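Local coordinates for protein fatty acid synthase 1, isoform A (Drosophila melanogaster, PDB 6FN6) that probably builds long-chain saturated fatty acids from acetyl-CoA and malonyl-CoA with NADPH, this piece being the modifying region with dehydratase, enoylreductase and ketoreductase, at residues A[465-470]-A[1074-1079]; A[568-573]-A[913-918]; A[984-989]-A[993-998]. One frame throughout, in Å; residues are numbered along the deposited sequence.

Contact 1. Residues A[465-470]-A[1074-1079]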
loop_
_atom_site.group_PDB
_atom_site.type_symbol
_atom_site.label_atom_id
_atom_site.label_comp_id
_atom_site.label_asym_id
_atom_site.label_seq_id
_atom_site.Cartn_x
_atom_site.Cartn_y
_atom_site.Cartn_z
ATOM N N ASN A 465 62.581 -52.322 16.543
ATOM C CA ASN A 465 62.182 -52.386 17.949
ATOM C C ASN A 465 62.911 -51.386 18.851
ATOM O O ASN A 465 62.844 -51.493 20.075
ATOM C CB ASN A 465 62.396 -53.804 18.478
ATOM C CG ASN A 465 61.506 -54.819 17.789
ATOM O OD1 ASN A 465 60.337 -54.976 18.143
ATOM N ND2 ASN A 465 62.045 -55.487 16.779
ATOM N N TRP A 466 63.600 -50.417 18.255
ATOM C CA TRP A 466 64.409 -49.478 19.031
ATOM C C TRP A 466 63.543 -48.664 19.991
ATOM O O TRP A 466 64.040 -48.130 20.982
ATOM C CB TRP A 466 65.193 -48.543 18.103
ATOM C CG TRP A 466 64.368 -47.464 17.457
ATOM C CD1 TRP A 466 63.816 -47.490 16.209
ATOM C CD2 TRP A 466 64.022 -46.189 18.020
ATOM N NE1 TRP A 466 63.142 -46.319 15.964
ATOM C CE2 TRP A 466 63.253 -45.504 17.059
ATOM C CE3 TRP A 466 64.284 -45.566 19.243
ATOM C CZ2 TRP A 466 62.744 -44.227 17.284
ATOM C CZ3 TRP A 466 63.776 -44.298 19.466
ATOM C CH2 TRP A 466 63.015 -43.643 18.490
ATOM N N VAL A 467 62.250 -48.571 19.695
ATOM C CA VAL A 467 61.325 -47.818 20.535
ATOM C C VAL A 467 61.152 -48.513 21.882
ATOM O O VAL A 467 61.082 -47.859 22.922
ATOM C CB VAL A 467 59.961 -47.631 19.842
ATOM C CG1 VAL A 467 59.045 -46.756 20.688
ATOM C CG2 VAL A 467 60.143 -47.031 18.456
ATOM N N ASP A 468 61.070 -49.839 21.860
ATOM C CA ASP A 468 60.945 -50.608 23.091
ATOM C C ASP A 468 62.246 -50.553 23.884
ATOM O O ASP A 468 62.232 -50.528 25.116
ATOM C CB ASP A 468 60.571 -52.058 22.782
ATOM C CG ASP A 468 59.243 -52.174 22.062
ATOM O OD1 ASP A 468 58.233 -51.660 22.589
ATOM O OD2 ASP A 468 59.211 -52.764 20.962
ATOM N N ASP A 469 63.370 -50.527 23.173
ATOM C CA ASP A 469 64.673 -50.406 23.813
ATOM C C ASP A 469 64.739 -49.106 24.603
ATOM O O ASP A 469 65.264 -49.068 25.717
ATOM C CB ASP A 469 65.797 -50.448 22.775
ATOM C CG ASP A 469 65.865 -51.769 22.036
ATOM O OD1 ASP A 469 64.866 -52.517 22.057
ATOM O OD2 ASP A 469 66.922 -52.063 21.439
ATOM N N LEU A 470 64.208 -48.042 24.012
ATOM C CA LEU A 470 64.186 -46.736 24.656
ATOM C C LEU A 470 63.276 -46.757 25.880
ATOM O O LEU A 470 63.660 -46.307 26.960
ATOM C CB LEU A 470 63.727 -45.662 23.667
ATOM C CG LEU A 470 63.657 -44.226 24.188
ATOM C CD1 LEU A 470 65.017 -43.749 24.681
ATOM C CD2 LEU A 470 63.127 -43.302 23.108
ATOM N N TYR A 1074 52.188 -41.968 16.857
ATOM C CA TYR A 1074 51.691 -40.808 16.132
ATOM C C TYR A 1074 52.814 -39.783 16.024
ATOM O O TYR A 1074 53.025 -39.183 14.969
ATOM C CB TYR A 1074 50.470 -40.199 16.826
ATOM C CG TYR A 1074 49.723 -39.207 15.964
ATOM C CD1 TYR A 1074 48.827 -39.639 14.996
ATOM C CD2 TYR A 1074 49.913 -37.838 16.116
ATOM C CE1 TYR A 1074 48.141 -38.740 14.203
ATOM C CE2 TYR A 1074 49.228 -36.929 15.326
ATOM C CZ TYR A 1074 48.345 -37.387 14.372
ATOM O OH TYR A 1074 47.661 -36.492 13.581
ATOM N N GLY A 1075 53.544 -39.599 17.119
ATOM C CA GLY A 1075 54.663 -38.677 17.141
ATOM C C GLY A 1075 55.724 -39.058 16.127
ATOM O O GLY A 1075 56.349 -38.193 15.512
ATOM N N LEU A 1076 55.926 -40.360 15.952
ATOM C CA LEU A 1076 56.919 -40.859 15.010
ATOM C C LEU A 1076 56.437 -40.677 13.578
ATOM O O LEU A 1076 57.240 -40.516 12.660
ATOM C CB LEU A 1076 57.230 -42.331 15.286
ATOM C CG LEU A 1076 58.121 -42.607 16.500
ATOM C CD1 LEU A 1076 58.120 -44.089 16.850
ATOM C CD2 LEU A 1076 59.542 -42.122 16.247
ATOM N N ALA A 1077 55.123 -40.713 13.385
ATOM C CA ALA A 1077 54.549 -40.479 12.067
ATOM C C ALA A 1077 54.808 -39.031 11.664
ATOM O O ALA A 1077 55.105 -38.742 10.505
ATOM C CB ALA A 1077 53.064 -40.786 12.061
ATOM N N ASN A 1078 54.694 -38.125 12.631
ATOM C CA ASN A 1078 55.006 -36.719 12.397
ATOM C C ASN A 1078 56.471 -36.564 12.008
ATOM O O ASN A 1078 56.794 -35.946 10.994
ATOM C CB ASN A 1078 54.707 -35.878 13.640
ATOM C CG ASN A 1078 53.225 -35.668 13.864
ATOM O OD1 ASN A 1078 52.408 -35.942 12.986
ATOM N ND2 ASN A 1078 52.871 -35.179 15.046
ATOM N N SER A 1079 57.353 -37.135 12.822
ATOM C CA SER A 1079 58.785 -37.073 12.566
ATOM C C SER A 1079 59.092 -37.515 11.140
ATOM O O SER A 1079 59.883 -36.887 10.440
ATOM C CB SER A 1079 59.547 -37.943 13.565
ATOM O OG SER A 1079 60.940 -37.911 13.305
#
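L1076 reaches across to W466 and V467 in a small, wholly apolar contact between two helices, the start of helix 466-480 in the pseudo-ketoreductase region and helix 1072-1090 in the ketoreductase. The helix backbones stay well apart, with V467 CA and L1076 CA 9.9 Å from each other, and the gap is filled by side chains, chiefly that of L1076. L1076 carries the larger share by splitting its two methyls between two partners. Its CD1 lies 3.9 Å from V467 CG2, while CD2 sits 4.0 Å from W466 CZ2, on the benzo part of the indole.

L1076 and its two partners run alongside one another in reverse sense, so their ends overlap instead of meeting head on. V467 CG2 has a second task: it rests 3.7 Å above the plane of the W466 ring, over its centre, consistent with a CH-pi contact. With CG2 anti to its own carbonyl carbon, V467 presents this one methyl to both the indole and L1076. No hydrogen bond crosses the contact, and only 97 Å² is buried.

Helix 496-504 closes one flank, where L499 touches both W466 and L1076 and C502 touches L1076. L499 also touches S1079, whose OG is hydrogen-bonded to G495 O just before that helix. Behind the first helix, L470 packs on V484 and V486 of strand 483-489; behind the second, A1077 packs on helix 1034-1049.

Contact 2. Residues A[568-573]-A[913-918]; sequences EHAYVN and INAIPR
I913 and A570 bury nearly equal areas here, and they meet through methyl groups. The CB of A570 points at the other segment and lies 3.9 Å from CG2 of I913. The I913 chi1 of -176° sends CG1 anti to the backbone N, leaving CG2 between the N and the carbonyl carbon as the branch that does the touching. A second methyl, A915 CB, comes to 3.7 Å from the same A570 CB, which is therefore packed by two partners two residues apart on one strand. A570 CA and A915 CA, the closest such pair, are 6.5 Å apart, and no hydrogen bond joins the two segments. W585 of strand 583-587 and V567 of strand 565-567 both touch I913 and A915, extending the apolar patch.

R918 is the third main contributor. Its chain runs extended to CD, then bends at chi3 (-66°), bringing NH1 to 3.7 Å from Y571 OH. That is a polar neighbour rather than a bond; the tyrosine ring and guanidinium planes are turned 73° apart. R918 is tied down by its backbone N, which donates to E587 OE2, while NH2 has a long, weak ion pair with E1151.

Each strand finds its hydrogen-bonded partner in another direction, 570-574 pairing antiparallel with 583-587. Strand 565-567 pairs antiparallel with 913-915, and the zinc-binding-dehydrogenase region falls between them, consistent with the place where the chain enters and leaves an inserted enoylreductase, as in animal fatty acid synthases; A570 packs against this pair just after the entering strand.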
loop_
_atom_site.group_PDB
_atom_site.type_symbol
_atom_site.label_atom_id
_atom_site.label_comp_id
_atom_site.label_asym_id
_atom_site.label_seq_id
_atom_site.Cartn_x
_atom_site.Cartn_y
_atom_site.Cartn_z
ATOM N N GLU A 568 50.358 -7.397 -10.081
ATOM C CA GLU A 568 49.923 -6.796 -11.337
ATOM C C GLU A 568 48.407 -6.612 -11.387
ATOM O O GLU A 568 47.915 -5.598 -11.884
ATOM C CB GLU A 568 50.379 -7.653 -12.517
ATOM C CG GLU A 568 50.117 -7.023 -13.876
ATOM C CD GLU A 568 50.617 -7.878 -15.024
ATOM O OE1 GLU A 568 50.999 -9.041 -14.778
ATOM O OE2 GLU A 568 50.627 -7.386 -16.171
ATOM N N HIS A 569 47.675 -7.600 -10.880
ATOM C CA HIS A 569 46.215 -7.568 -10.890
ATOM C C HIS A 569 45.638 -7.719 -9.490
ATOM O O HIS A 569 46.045 -8.600 -8.727
ATOM C CB HIS A 569 45.655 -8.656 -11.804
ATOM C CG HIS A 569 46.009 -8.470 -13.246
ATOM N ND1 HIS A 569 45.789 -7.287 -13.916
ATOM C CD2 HIS A 569 46.557 -9.318 -14.148
ATOM C CE1 HIS A 569 46.193 -7.409 -15.167
ATOM N NE2 HIS A 569 46.664 -8.631 -15.334
ATOM N N ALA A 570 44.679 -6.861 -9.163
ATOM C CA ALA A 570 44.062 -6.881 -7.847
ATOM C C ALA A 570 42.659 -6.295 -7.879
ATOM O O ALA A 570 42.267 -5.623 -8.834
ATOM C CB ALA A 570 44.924 -6.120 -6.855
ATOM N N TYR A 571 41.900 -6.574 -6.827
ATOM C CA TYR A 571 40.572 -6.003 -6.664
ATOM C C TYR A 571 40.419 -5.559 -5.217
ATOM O O TYR A 571 41.223 -5.930 -4.360
ATOM C CB TYR A 571 39.484 -7.014 -7.044
ATOM C CG TYR A 571 39.372 -8.175 -6.086
ATOM C CD1 TYR A 571 40.202 -9.283 -6.204
ATOM C CD2 TYR A 571 38.437 -8.163 -5.061
ATOM C CE1 TYR A 571 40.105 -10.348 -5.327
ATOM C CE2 TYR A 571 38.332 -9.222 -4.180
ATOM C CZ TYR A 571 39.169 -10.313 -4.317
ATOM O OH TYR A 571 39.066 -11.370 -3.440
ATOM N N VAL A 572 39.392 -4.760 -4.949
ATOM C CA VAL A 572 39.144 -4.267 -3.604
ATOM C C VAL A 572 38.121 -5.166 -2.933
ATOM O O VAL A 572 37.156 -5.601 -3.564
ATOM C CB VAL A 572 38.681 -2.798 -3.624
ATOM C CG1 VAL A 572 38.348 -2.312 -2.213
ATOM C CG2 VAL A 572 39.749 -1.919 -4.255
ATOM N N ASN A 573 38.338 -5.445 -1.653
ATOM C CA ASN A 573 37.431 -6.291 -0.897
ATOM C C ASN A 573 37.269 -5.775 0.525
ATOM O O ASN A 573 38.221 -5.286 1.132
ATOM C CB ASN A 573 37.948 -7.730 -0.872
ATOM C CG ASN A 573 36.962 -8.695 -0.242
ATOM O OD1 ASN A 573 35.759 -8.436 -0.204
ATOM N ND2 ASN A 573 37.471 -9.813 0.263
ATOM N N ILE A 913 50.440 -2.679 -8.183
ATOM C CA ILE A 913 49.670 -2.095 -7.098
ATOM C C ILE A 913 49.892 -2.935 -5.855
ATOM O O ILE A 913 50.003 -4.158 -5.932
ATOM C CB ILE A 913 48.174 -1.994 -7.464
ATOM C CG1 ILE A 913 47.399 -1.279 -6.351
ATOM C CG2 ILE A 913 47.592 -3.381 -7.726
ATOM C CD1 ILE A 913 45.970 -0.902 -6.729
ATOM N N ASN A 914 49.977 -2.273 -4.709
ATOM C CA ASN A 914 50.194 -2.973 -3.456
ATOM C C ASN A 914 48.896 -3.619 -2.990
ATOM O O ASN A 914 47.928 -2.935 -2.654
ATOM C CB ASN A 914 50.732 -2.013 -2.396
ATOM C CG ASN A 914 52.101 -1.471 -2.747
ATOM O OD1 ASN A 914 53.122 -2.096 -2.455
ATOM N ND2 ASN A 914 52.133 -0.306 -3.382
ATOM N N ALA A 915 48.889 -4.948 -2.977
ATOM C CA ALA A 915 47.723 -5.707 -2.556
ATOM C C ALA A 915 48.158 -6.886 -1.701
ATOM O O ALA A 915 49.294 -7.354 -1.799
ATOM C CB ALA A 915 46.934 -6.192 -3.766
ATOM N N ILE A 916 47.255 -7.355 -0.851
ATOM C CA ILE A 916 47.527 -8.524 -0.035
ATOM C C ILE A 916 47.697 -9.697 -0.993
ATOM O O ILE A 916 46.789 -9.994 -1.771
ATOM C CB ILE A 916 46.410 -8.767 0.992
ATOM C CG1 ILE A 916 46.329 -7.587 1.961
ATOM C CG2 ILE A 916 46.657 -10.063 1.758
ATOM C CD1 ILE A 916 45.106 -7.597 2.854
ATOM N N PRO A 917 48.866 -10.363 -0.958
ATOM C CA PRO A 917 49.054 -11.465 -1.904
ATOM C C PRO A 917 48.091 -12.614 -1.637
ATOM O O PRO A 917 47.681 -12.827 -0.497
ATOM C CB PRO A 917 50.509 -11.890 -1.670
ATOM C CG PRO A 917 50.816 -11.456 -0.282
ATOM C CD PRO A 917 50.022 -10.202 -0.057
ATOM N N ARG A 918 47.731 -13.339 -2.687
ATOM C CA ARG A 918 46.812 -14.458 -2.559
ATOM C C ARG A 918 47.058 -15.481 -3.654
ATOM O O ARG A 918 47.168 -15.134 -4.830
ATOM C CB ARG A 918 45.361 -13.969 -2.593
ATOM C CG ARG A 918 44.337 -15.088 -2.584
ATOM C CD ARG A 918 42.948 -14.560 -2.291
ATOM N NE ARG A 918 42.858 -14.041 -0.929
ATOM C CZ ARG A 918 41.733 -13.636 -0.349
ATOM N NH1 ARG A 918 40.581 -13.689 -1.008
ATOM N NH2 ARG A 918 41.760 -13.179 0.896
#

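Contact 3. Residues A[984-989]-A[993-998]; sequences SDVTTA and KKLLEN
V986 and L995 supply the apolar side of this contact. CG2 of V986 stands 3.7 Å from CD2 of L995, the two side chains crossing at a slant. In the valine, chi1 of 64° sets CG1 between the backbone N and the carbonyl carbon and leaves CG2 anti to the N, facing the helix. L995 points toward the loop, and its side chain also touches V953 and T955 of strand 951-955 and I928 of strand 926-930. The V986 side chain lies about 5 Å from a bound 1,2-ethanediol, probably from the crystallisation liquor.

Backbone bonding joins the segments once: K993 N donates to A989 O at 3.0 Å, an ordinary bond of the first turn of helix 989-1002. T988 is the N-cap of that helix, its OG1 accepting from the backbone N of G991. The helix follows edge strand 978-982 and leads back across the sheet to strand 1005-1011, the right-handed beta-alpha-beta crossover of the ketoreductase's Rossmann fold. In related short-chain dehydrogenases the loop after this strand runs by the adenine end of the cofactor site.

Side-chain hydrogen bonds fix the loop itself. D985 OD1 accepts from the backbone N of T987 at 3.2 Å, forming an Asx turn, and from T987 OG1 at 2.6 Å. The hydroxyl comes on the syn side, 21° out of the carboxylate plane, whereas the amide comes from above that plane.

The one close charge pair runs along the helix: K993 NZ meets E997 OE2 at 2.9 Å on its syn side. A bend at chi4 (-68°) in an otherwise extended lysine delivers the ammonium there, one turn on.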
loop_
_atom_site.group_PDB
_atom_site.type_symbol
_atom_site.label_atom_id
_atom_site.label_comp_id
_atom_site.label_asym_id
_atom_site.label_seq_id
_atom_site.Cartn_x
_atom_site.Cartn_y
_atom_site.Cartn_z
ATOM N N SER A 984 41.002 -47.276 -3.883
ATOM C CA SER A 984 42.114 -48.224 -3.923
ATOM C C SER A 984 43.055 -48.039 -2.736
ATOM O O SER A 984 43.128 -46.963 -2.144
ATOM C CB SER A 984 42.903 -48.079 -5.227
ATOM O OG SER A 984 43.680 -46.894 -5.229
ATOM N N ASP A 985 43.781 -49.102 -2.406
ATOM C CA ASP A 985 44.746 -49.076 -1.313
ATOM C C ASP A 985 45.991 -48.286 -1.704
ATOM O O ASP A 985 46.815 -48.755 -2.485
ATOM C CB ASP A 985 45.126 -50.500 -0.910
ATOM C CG ASP A 985 46.106 -50.538 0.241
ATOM O OD1 ASP A 985 46.183 -49.538 0.986
ATOM O OD2 ASP A 985 46.790 -51.567 0.411
ATOM N N VAL A 986 46.119 -47.082 -1.154
ATOM C CA VAL A 986 47.208 -46.178 -1.511
ATOM C C VAL A 986 48.450 -46.416 -0.644
ATOM O O VAL A 986 49.508 -45.836 -0.891
ATOM C CB VAL A 986 46.734 -44.705 -1.414
ATOM C CG1 VAL A 986 46.364 -44.345 0.024
ATOM C CG2 VAL A 986 47.792 -43.748 -1.952
ATOM N N THR A 987 48.327 -47.276 0.363
ATOM C CA THR A 987 49.424 -47.512 1.299
ATOM C C THR A 987 50.560 -48.305 0.657
ATOM O O THR A 987 51.714 -48.185 1.064
ATOM C CB THR A 987 48.945 -48.263 2.553
ATOM O OG1 THR A 987 48.466 -49.560 2.184
ATOM C CG2 THR A 987 47.832 -47.491 3.247
ATOM N N THR A 988 50.231 -49.127 -0.335
ATOM C CA THR A 988 51.242 -49.904 -1.045
ATOM C C THR A 988 51.910 -49.058 -2.125
ATOM O O THR A 988 51.442 -47.970 -2.446
ATOM C CB THR A 988 50.640 -51.165 -1.692
ATOM O OG1 THR A 988 49.747 -50.786 -2.746
ATOM C CG2 THR A 988 49.884 -51.990 -0.658
ATOM N N ALA A 989 53.006 -49.561 -2.680
ATOM C CA ALA A 989 53.736 -48.837 -3.714
ATOM C C ALA A 989 52.968 -48.836 -5.031
ATOM O O ALA A 989 52.904 -47.821 -5.723
ATOM C CB ALA A 989 55.116 -49.443 -3.908
ATOM N N LYS A 993 51.311 -45.538 -6.833
ATOM C CA LYS A 993 51.699 -45.304 -8.217
ATOM C C LYS A 993 50.478 -45.198 -9.125
ATOM O O LYS A 993 50.424 -44.339 -10.005
ATOM C CB LYS A 993 52.619 -46.423 -8.705
ATOM C CG LYS A 993 53.157 -46.200 -10.105
ATOM C CD LYS A 993 54.261 -47.183 -10.436
ATOM C CE LYS A 993 54.679 -47.070 -11.891
ATOM N NZ LYS A 993 53.608 -47.535 -12.817
ATOM N N LYS A 994 49.498 -46.070 -8.905
ATOM C CA LYS A 994 48.299 -46.092 -9.734
ATOM C C LYS A 994 47.467 -44.829 -9.519
ATOM O O LYS A 994 47.019 -44.205 -10.482
ATOM C CB LYS A 994 47.452 -47.329 -9.431
ATOM C CG LYS A 994 46.358 -47.575 -10.455
ATOM C CD LYS A 994 45.300 -48.534 -9.939
ATOM C CE LYS A 994 44.137 -48.634 -10.915
ATOM N NZ LYS A 994 42.975 -49.368 -10.344
ATOM N N LEU A 995 47.255 -44.464 -8.258
ATOM C CA LEU A 995 46.501 -43.261 -7.924
ATOM C C LEU A 995 47.055 -42.058 -8.682
ATOM O O LEU A 995 46.308 -41.315 -9.317
ATOM C CB LEU A 995 46.551 -42.999 -6.414
ATOM C CG LEU A 995 45.922 -41.701 -5.899
ATOM C CD1 LEU A 995 44.409 -41.766 -6.002
ATOM C CD2 LEU A 995 46.355 -41.418 -4.463
ATOM N N LEU A 996 48.371 -41.886 -8.627
ATOM C CA LEU A 996 49.017 -40.725 -9.225
ATOM C C LEU A 996 48.925 -40.742 -10.748
ATOM O O LEU A 996 48.784 -39.696 -11.375
ATOM C CB LEU A 996 50.484 -40.659 -8.796
ATOM C CG LEU A 996 50.738 -40.455 -7.300
ATOM C CD1 LEU A 996 52.212 -40.628 -6.978
ATOM C CD2 LEU A 996 50.257 -39.087 -6.849
ATOM N N GLU A 997 48.996 -41.923 -11.346
ATOM C CA GLU A 997 48.963 -42.017 -12.799
ATOM C C GLU A 997 47.557 -41.804 -13.348
ATOM O O GLU A 997 47.388 -41.175 -14.390
ATOM C CB GLU A 997 49.511 -43.365 -13.263
ATOM C CG GLU A 997 51.027 -43.399 -13.380
ATOM C CD GLU A 997 51.576 -44.794 -13.600
ATOM O OE1 GLU A 997 50.785 -45.759 -13.570
ATOM O OE2 GLU A 997 52.802 -44.922 -13.806
ATOM N N ASN A 998 46.549 -42.319 -12.655
ATOM C CA ASN A 998 45.172 -42.079 -13.066
ATOM C C ASN A 998 44.848 -40.601 -12.900
ATOM O O ASN A 998 44.349 -39.959 -13.821
ATOM C CB ASN A 998 44.191 -42.932 -12.257
ATOM C CG ASN A 998 44.255 -44.404 -12.618
ATOM O OD1 ASN A 998 44.289 -45.264 -11.740
ATOM N ND2 ASN A 998 44.253 -44.702 -13.913
#

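Contact 1 spans the whole set: its first segment comes earliest in the chain and its second last, with contact 2 and then contact 3 falling in between. Contacts 1 and 3 are neighbours in space, with centres 26 Å and nearest atoms about 12 Å apart. Contact 3 and the second segment of contact 1 belong to the ketoreductase, where helix 1034-1049 touches both. Contact 2 is remote, its centre 46 Å from contact 1 and 39 Å from contact 3, and probably marks the enoylreductase junction. Chain stretches far apart in sequence thus build one ketoreductase and pseudo-ketoreductase body, with the enoylreductase inserted into its sequence.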